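Long-range contact in Lmaj004144AAA protein (Leishmania major, PDB 1Y63), which probably transfers phosphate between nucleoside triphosphates and monophosphates as an adenylate kinase of the AK6 subfamily, and probably also hydrolyses ATP: residues 104-109 with 151-156. Numbering follows the deposited sequence.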
# COMPACT_ATOMS: atom_id res chain seq x y z
N VAL A 104 8.00 -4.11 1.25
CA VAL A 104 6.60 -3.92 1.62
C VAL A 104 6.60 -3.11 2.90
O VAL A 104 7.25 -3.47 3.86
CB VAL A 104 5.87 -5.25 1.84
CG1 VAL A 104 4.45 -5.03 2.32
CG2 VAL A 104 5.87 -6.04 0.53
N VAL A 105 5.93 -1.97 2.87
CA VAL A 105 5.87 -1.07 4.02
C VAL A 105 4.47 -1.10 4.55
O VAL A 105 3.51 -0.86 3.80
CB VAL A 105 6.21 0.37 3.60
CG1 VAL A 105 6.17 1.28 4.79
CG2 VAL A 105 7.54 0.43 2.90
N VAL A 106 4.32 -1.45 5.83
CA VAL A 106 3.00 -1.47 6.46
C VAL A 106 2.93 -0.28 7.41
O VAL A 106 3.77 -0.16 8.32
CB VAL A 106 2.77 -2.76 7.29
CG1 VAL A 106 1.38 -2.75 7.96
CG2 VAL A 106 2.94 -4.02 6.48
N LEU A 107 1.91 0.57 7.22
CA LEU A 107 1.69 1.74 8.03
C LEU A 107 0.69 1.47 9.14
O LEU A 107 -0.32 0.81 8.92
CB LEU A 107 1.21 2.92 7.18
CG LEU A 107 2.08 3.28 5.97
CD1 LEU A 107 1.52 4.48 5.21
CD2 LEU A 107 3.47 3.52 6.43
N HIS A 108 1.01 1.98 10.33
CA HIS A 108 0.12 2.00 11.47
C HIS A 108 -0.16 3.41 11.91
O HIS A 108 0.65 4.31 11.69
CB HIS A 108 0.75 1.22 12.63
CG HIS A 108 0.64 -0.26 12.47
ND1 HIS A 108 -0.57 -0.91 12.45
CD2 HIS A 108 1.59 -1.22 12.36
CE1 HIS A 108 -0.36 -2.22 12.33
NE2 HIS A 108 0.94 -2.43 12.29
N THR A 109 -1.30 3.62 12.57
CA THR A 109 -1.66 4.94 13.07
C THR A 109 -2.38 4.73 14.40
O THR A 109 -3.20 3.80 14.53
CB THR A 109 -2.56 5.67 12.04
OG1 THR A 109 -1.88 5.77 10.77
CG2 THR A 109 -2.93 7.05 12.45
N ASP A 151 12.15 -10.36 5.81
CA ASP A 151 13.25 -9.43 5.63
C ASP A 151 12.93 -8.24 4.72
O ASP A 151 13.64 -7.25 4.77
CB ASP A 151 14.50 -10.15 5.12
CG ASP A 151 15.15 -11.02 6.19
OD1 ASP A 151 14.75 -10.95 7.37
OD2 ASP A 151 16.08 -11.77 5.84
N ILE A 152 11.86 -8.29 3.91
CA ILE A 152 11.51 -7.13 3.08
C ILE A 152 10.36 -6.31 3.65
O ILE A 152 9.94 -5.31 3.04
CB ILE A 152 11.20 -7.51 1.61
CG1 ILE A 152 9.84 -8.18 1.47
CG2 ILE A 152 12.35 -8.34 1.05
CD1 ILE A 152 9.36 -8.23 0.04
N VAL A 153 9.84 -6.72 4.80
CA VAL A 153 8.67 -6.06 5.39
C VAL A 153 9.12 -5.05 6.44
O VAL A 153 9.81 -5.40 7.40
CB VAL A 153 7.68 -7.04 6.01
CG1 VAL A 153 6.56 -6.30 6.73
CG2 VAL A 153 7.09 -7.95 4.94
N LEU A 154 8.70 -3.80 6.24
CA LEU A 154 9.03 -2.68 7.12
C LEU A 154 7.71 -2.22 7.70
O LEU A 154 6.77 -1.95 6.95
CB LEU A 154 9.65 -1.55 6.29
CG LEU A 154 10.22 -0.31 6.96
CD1 LEU A 154 11.45 -0.63 7.79
CD2 LEU A 154 10.57 0.69 5.87
N VAL A 155 7.60 -2.14 9.01
CA VAL A 155 6.37 -1.67 9.61
C VAL A 155 6.70 -0.37 10.31
O VAL A 155 7.72 -0.29 11.01
CB VAL A 155 5.83 -2.70 10.62
CG1 VAL A 155 4.59 -2.21 11.29
CG2 VAL A 155 5.56 -4.03 9.93
N ARG A 156 5.86 0.64 10.14
CA ARG A 156 6.18 1.99 10.63
C ARG A 156 4.98 2.70 11.19
O ARG A 156 3.91 2.70 10.60
CB ARG A 156 6.79 2.83 9.53
CG ARG A 156 8.00 2.25 8.85
CD ARG A 156 9.25 2.34 9.71
NE ARG A 156 9.79 3.69 9.80
CZ ARG A 156 10.95 4.04 10.34
NH1 ARG A 156 11.79 3.14 10.85
NH2 ARG A 156 11.30 5.32 10.40
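Val106 gives both its backbone N and O to strand 153-156: N binds Leu154 O at 2.7 Å and O accepts Arg156 N at 2.9 Å. Straddling Val155 in this way, with the strand axes only 18° apart, defines a parallel ladder. Two further rungs precede it, Val104 N to Ile152 O and Leu154 N to Val104 O, and His108 N to Arg156 O closes it.

Val155 can be followed outward. Its CB lies 4.0 Å from Val106 O; CG2 meets Val106 CB at the same 4.0 Å; CG1, held anti to the backbone N (chi1 178°), reaches the edge of the His108 ring near its plane, 3.3 Å from CD2, and lies 3.7 Å from Val106 O. That ring is fixed by two outside carboxylates, Glu135 at ND1 and Glu141 at NE2, which would probably favour its protonated form. Helix 139-147 covers Val106 and Val155 on this face.

On the other face, Val105 CG2 packs 4.3 Å from Leu154 CD2, while Leu107 touches Gly22 and Asn158, both ADP-binding residues. Strand 12-16 flanks 103-108 on its other side, and 153-157 is an outermost strand of the chain's sheet, in the 2-3-1-4-5 parallel order of the P-loop nucleoside monophosphate kinase fold.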